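PDB 3BLX: isocitrate dehydrogenase [NAD] subunit 1, mitochondrial from Saccharomyces cerevisiae, which forms, with subunit IDH2, the octameric mitochondrial enzyme that oxidatively decarboxylates isocitrate to 2-oxoglutarate with NAD+ in the citric acid cycle, and also binds RNA. Local coordinates for residues F269-R274 and T289-S294; V285-A290 and R327-S332. All coordinates share one frame; numbering follows the deposited sequence.

Contact 1: F269-R274 and T289-S294; sequences FEPGSR and TAMILS
Pro271 and Glu270 lie against the first turns of helix 289-302, with Pro271 CA 5.1 Å from Ala290 CA and Glu270 CA 5.7 Å from Ser294 CA; no hydrogen bond crosses between the segments. The 269-274 chain leaves strand 267-269 and enters a type I turn at Pro271. The pyrrolidine ring makes the apolar join: its CB meets Ala290 CB at 3.8 Å, while its CD and CG take the Met291 methyl, with CE 3.4 Å from Pro271 CD. Met291 points CG anti to its backbone N (chi1 -168°), then bends at both following torsions, which brings CE back to the proline. In this isocitrate/isopropylmalate dehydrogenase fold the contact thus fastens the loop that follows sheet strand 267-269 to the start of helix 289-302. Ser294 OG donates to Ala290 O (2.9 Å), approaching from the face opposite Ser294 N, and accepts from Gly259 N of strand 258-262. Ser294 O lies obliquely to the Phe269 ring. Glu270 turns from the helix toward Arg274, whose NE and NH2 both bond OE2 in a salt bridge (NE to OE2 2.8 Å), though this arginine is poorly ordered. Glu270's side chain lies about 7 Å from that of Arg129, which probably binds substrate, as in relatives.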
loop_
_atom_site.group_PDB
_atom_site.type_symbol
_atom_site.label_atom_id
_atom_site.label_comp_id
_atom_site.label_asym_id
_atom_site.label_seq_id
_atom_site.Cartn_x
_atom_site.Cartn_y
_atom_site.Cartn_z
ATOM N N PHE E 269 -19.507 20.816 -1.844
ATOM C CA PHE E 269 -20.802 21.339 -2.279
ATOM C C PHE E 269 -20.670 22.716 -2.885
ATOM O O PHE E 269 -19.880 23.521 -2.412
ATOM C CB PHE E 269 -21.796 21.316 -1.118
ATOM C CG PHE E 269 -22.074 19.932 -0.626
ATOM C CD1 PHE E 269 -23.154 19.215 -1.105
ATOM C CD2 PHE E 269 -21.191 19.311 0.231
ATOM C CE1 PHE E 269 -23.382 17.932 -0.681
ATOM C CE2 PHE E 269 -21.407 18.024 0.663
ATOM C CZ PHE E 269 -22.519 17.332 0.205
ATOM N N GLU E 270 -21.425 22.966 -3.956
ATOM C CA GLU E 270 -21.225 24.158 -4.784
ATOM C C GLU E 270 -22.302 24.225 -5.830
ATOM O O GLU E 270 -22.779 23.197 -6.287
ATOM C CB GLU E 270 -19.866 24.120 -5.489
ATOM C CG GLU E 270 -19.875 23.358 -6.806
ATOM C CD GLU E 270 -18.667 23.662 -7.714
ATOM O OE1 GLU E 270 -18.046 24.739 -7.564
ATOM O OE2 GLU E 270 -18.340 22.823 -8.589
ATOM N N PRO E 271 -22.688 25.438 -6.220
ATOM C CA PRO E 271 -23.730 25.651 -7.232
ATOM C C PRO E 271 -23.475 24.848 -8.522
ATOM O O PRO E 271 -22.371 24.857 -9.086
ATOM C CB PRO E 271 -23.646 27.149 -7.507
ATOM C CG PRO E 271 -23.070 27.734 -6.276
ATOM C CD PRO E 271 -22.098 26.703 -5.755
ATOM N N GLY E 272 -24.520 24.170 -8.983
ATOM C CA GLY E 272 -24.392 23.181 -10.010
ATOM C C GLY E 272 -24.108 23.692 -11.407
ATOM O O GLY E 272 -23.790 22.894 -12.299
ATOM N N SER E 273 -24.232 24.999 -11.619
ATOM C CA SER E 273 -24.032 25.555 -12.948
ATOM C C SER E 273 -22.821 26.454 -13.024
ATOM O O SER E 273 -22.497 26.975 -14.087
ATOM C CB SER E 273 -25.275 26.306 -13.422
ATOM O OG SER E 273 -26.067 25.461 -14.229
ATOM N N ARG E 274 -22.149 26.638 -11.896
ATOM C CA ARG E 274 -20.996 27.523 -11.836
ATOM C C ARG E 274 -21.366 28.975 -12.167
ATOM O O ARG E 274 -20.513 29.753 -12.582
ATOM C CB ARG E 274 -19.887 27.007 -12.756
ATOM C CG ARG E 274 -18.939 26.018 -12.088
ATOM C CD ARG E 274 -19.529 24.626 -11.907
ATOM N NE ARG E 274 -18.600 23.737 -11.199
ATOM C CZ ARG E 274 -17.654 23.004 -11.789
ATOM N NH1 ARG E 274 -17.512 23.050 -13.110
ATOM N NH2 ARG E 274 -16.850 22.225 -11.059
ATOM N N THR E 289 -29.449 31.753 -3.771
ATOM C CA THR E 289 -30.234 30.518 -3.704
ATOM C C THR E 289 -29.445 29.214 -3.978
ATOM O O THR E 289 -29.561 28.247 -3.230
ATOM C CB THR E 289 -31.475 30.601 -4.648
ATOM O OG1 THR E 289 -32.288 31.696 -4.251
ATOM C CG2 THR E 289 -32.297 29.360 -4.587
ATOM N N ALA E 290 -28.654 29.202 -5.048
ATOM C CA ALA E 290 -27.905 28.025 -5.455
ATOM C C ALA E 290 -26.920 27.646 -4.380
ATOM O O ALA E 290 -26.823 26.496 -4.015
ATOM C CB ALA E 290 -27.188 28.255 -6.793
ATOM N N MET E 291 -26.191 28.623 -3.871
ATOM C CA MET E 291 -25.283 28.399 -2.748
ATOM C C MET E 291 -26.019 27.897 -1.487
ATOM O O MET E 291 -25.586 26.953 -0.859
ATOM C CB MET E 291 -24.486 29.664 -2.434
ATOM C CG MET E 291 -23.368 29.435 -1.507
ATOM S SD MET E 291 -22.228 28.231 -2.171
ATOM C CE MET E 291 -21.471 29.163 -3.484
ATOM N N ILE E 292 -27.142 28.510 -1.143
ATOM C CA ILE E 292 -27.882 28.097 0.022
ATOM C C ILE E 292 -28.415 26.662 -0.110
ATOM O O ILE E 292 -28.289 25.853 0.813
ATOM C CB ILE E 292 -29.054 29.061 0.307
ATOM C CG1 ILE E 292 -28.541 30.505 0.434
ATOM C CG2 ILE E 292 -29.794 28.639 1.584
ATOM C CD1 ILE E 292 -29.641 31.571 0.571
ATOM N N LEU E 293 -29.030 26.360 -1.249
ATOM C CA LEU E 293 -29.549 25.031 -1.499
ATOM C C LEU E 293 -28.433 23.974 -1.530
ATOM O O LEU E 293 -28.609 22.846 -1.072
ATOM C CB LEU E 293 -30.346 25.009 -2.803
ATOM C CG LEU E 293 -31.641 25.812 -2.716
ATOM C CD1 LEU E 293 -32.461 25.678 -3.982
ATOM C CD2 LEU E 293 -32.437 25.357 -1.513
ATOM N N SER E 294 -27.286 24.339 -2.080
ATOM C CA SER E 294 -26.152 23.444 -2.069
ATOM C C SER E 294 -25.753 23.241 -0.623
ATOM O O SER E 294 -25.388 22.149 -0.226
ATOM C CB SER E 294 -24.986 24.050 -2.856
ATOM O OG SER E 294 -25.294 24.081 -4.235
#

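Contact 2: V285-A290 and R327-S332; sequences VANPTA and RDIGGS
Asn287 and Asp328 form a polar contact between two loops: the lead-in to helix 289-302 and the connection from helix 306-320 to helix 335-347. It lies toward the periphery of the isocitrate/isopropylmalate dehydrogenase fold, away from the annotated sites. An Asx turn with a helix-capping bond organises one side of it. Asn287 OD1 accepts from Thr289 N at 3.2 Å, in a nearly straight bond (164°) whose donor stands above the carbonyl plane, and from Thr289 OG1 at 2.8 Å on the same face. Its other amide atom reaches the second loop: ND2 donates to Asp328 OD1 at 3.0 Å, using the syn lone pair of the carboxylate. That bond is bent to 131°, and the amide and carboxylate planes are turned well out of parallel. Asn287 CG stands anti to the backbone N (chi1 -162°), which carries the amide out toward the aspartate while OD1 still faces the helix start. One amide therefore caps the helix and ties it to the neighbouring loop, and both its ends are fixed. With an alanine in place of Asn287, Thr289 N and OG1 would probably lose their shared acceptor and Asp328 OD1 its amide donor, leaving the two loops without their polar tie. Ile329 extends the contact with CD1 beside ND2, and Phe338 of helix 335-347 packs against Asn287 as well. At the more exposed end, Val285 and Arg327 meet in van der Waals contact. The arginine chain is extended from CG to NE, which carries its guanidinium across to the valine. Val285 CG2 sits over one face of that group, toward its rim, 3.9 Å from Arg327 NH2.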
loop_
_atom_site.group_PDB
_atom_site.type_symbol
_atom_site.label_atom_id
_atom_site.label_comp_id
_atom_site.label_asym_id
_atom_site.label_seq_id
_atom_site.Cartn_x
_atom_site.Cartn_y
_atom_site.Cartn_z
ATOM N N VAL E 285 -26.094 42.167 -5.527
ATOM C CA VAL E 285 -27.278 41.906 -6.345
ATOM C C VAL E 285 -27.490 40.431 -6.694
ATOM O O VAL E 285 -28.571 40.052 -7.170
ATOM C CB VAL E 285 -27.268 42.739 -7.659
ATOM C CG1 VAL E 285 -27.322 44.208 -7.356
ATOM C CG2 VAL E 285 -26.045 42.431 -8.483
ATOM N N ALA E 286 -26.452 39.619 -6.477
ATOM C CA ALA E 286 -26.425 38.213 -6.914
ATOM C C ALA E 286 -27.416 37.297 -6.164
ATOM O O ALA E 286 -27.694 37.520 -4.999
ATOM C CB ALA E 286 -25.026 37.681 -6.795
ATOM N N ASN E 287 -27.963 36.291 -6.841
ATOM C CA ASN E 287 -28.868 35.353 -6.192
ATOM C C ASN E 287 -28.102 34.301 -5.406
ATOM O O ASN E 287 -27.304 33.568 -5.991
ATOM C CB ASN E 287 -29.759 34.668 -7.232
ATOM C CG ASN E 287 -30.990 34.037 -6.610
ATOM O OD1 ASN E 287 -31.117 33.982 -5.381
ATOM N ND2 ASN E 287 -31.908 33.557 -7.454
ATOM N N PRO E 288 -28.336 34.212 -4.072
ATOM C CA PRO E 288 -27.614 33.273 -3.203
ATOM C C PRO E 288 -28.290 31.913 -3.133
ATOM O O PRO E 288 -27.741 31.035 -2.492
ATOM C CB PRO E 288 -27.687 33.925 -1.823
ATOM C CG PRO E 288 -28.650 35.052 -1.955
ATOM C CD PRO E 288 -29.308 34.986 -3.294
ATOM N N THR E 289 -29.449 31.753 -3.771
ATOM C CA THR E 289 -30.234 30.518 -3.704
ATOM C C THR E 289 -29.445 29.214 -3.978
ATOM O O THR E 289 -29.561 28.247 -3.230
ATOM C CB THR E 289 -31.475 30.601 -4.648
ATOM O OG1 THR E 289 -32.288 31.696 -4.251
ATOM C CG2 THR E 289 -32.297 29.360 -4.587
ATOM N N ALA E 290 -28.654 29.202 -5.048
ATOM C CA ALA E 290 -27.905 28.025 -5.455
ATOM C C ALA E 290 -26.920 27.646 -4.380
ATOM O O ALA E 290 -26.823 26.496 -4.015
ATOM C CB ALA E 290 -27.188 28.255 -6.793
ATOM N N ARG E 327 -32.934 40.291 -8.101
ATOM C CA ARG E 327 -33.314 40.851 -9.416
ATOM C C ARG E 327 -33.400 39.896 -10.614
ATOM O O ARG E 327 -34.075 40.195 -11.599
ATOM C CB ARG E 327 -32.479 42.094 -9.781
ATOM C CG ARG E 327 -31.169 41.805 -10.464
ATOM C CD ARG E 327 -30.411 43.102 -10.748
ATOM N NE ARG E 327 -29.086 42.859 -11.327
ATOM C CZ ARG E 327 -28.181 43.807 -11.574
ATOM N NH1 ARG E 327 -28.448 45.079 -11.289
ATOM N NH2 ARG E 327 -27.002 43.485 -12.103
ATOM N N ASP E 328 -32.740 38.749 -10.529
ATOM C CA ASP E 328 -32.680 37.822 -11.658
ATOM C C ASP E 328 -33.909 36.933 -11.782
ATOM O O ASP E 328 -34.130 36.326 -12.837
ATOM C CB ASP E 328 -31.427 36.955 -11.569
ATOM C CG ASP E 328 -31.106 36.540 -10.134
ATOM O OD1 ASP E 328 -31.431 35.379 -9.768
ATOM O OD2 ASP E 328 -30.530 37.381 -9.383
ATOM N N ILE E 329 -34.689 36.833 -10.711
ATOM C CA ILE E 329 -35.975 36.137 -10.788
ATOM C C ILE E 329 -37.138 37.116 -10.678
ATOM O O ILE E 329 -38.224 36.749 -10.248
ATOM C CB ILE E 329 -36.104 35.016 -9.752
ATOM C CG1 ILE E 329 -35.701 35.520 -8.369
ATOM C CG2 ILE E 329 -35.248 33.837 -10.144
ATOM C CD1 ILE E 329 -35.951 34.494 -7.275
ATOM N N GLY E 330 -36.887 38.363 -11.065
ATOM C CA GLY E 330 -37.944 39.347 -11.213
ATOM C C GLY E 330 -38.203 40.264 -10.029
ATOM O O GLY E 330 -39.108 41.095 -10.053
ATOM N N GLY E 331 -37.416 40.110 -8.978
ATOM C CA GLY E 331 -37.536 40.984 -7.823
ATOM C C GLY E 331 -36.634 42.186 -7.986
ATOM O O GLY E 331 -36.179 42.472 -9.093
ATOM N N SER E 332 -36.363 42.894 -6.895
ATOM C CA SER E 332 -35.548 44.100 -6.979
ATOM C C SER E 332 -34.737 44.300 -5.711
ATOM O O SER E 332 -34.050 45.313 -5.540
ATOM C CB SER E 332 -36.422 45.323 -7.257
ATOM O OG SER E 332 -37.595 45.282 -6.464
#

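How the contacts relate
Contacts 1 and 2 lie at and just before the start of helix 289-302, their centres about 13 Å apart. Along the chain the order is 269-274, then 285-290, which overlaps 289-294 at Thr289 and Ala290, and finally 327-332, reached after helix 306-320. Contact 1 is central, about 6 Å from the centre of the chain, and joins the helix to the loop that follows sheet strand 267-269; contact 2 is about 18 Å from that centre and joins the approach to the same helix to the loop before helix 335-347. One helix start is thus held from the sheet side and from the C-terminal helical region, all within a single subunit.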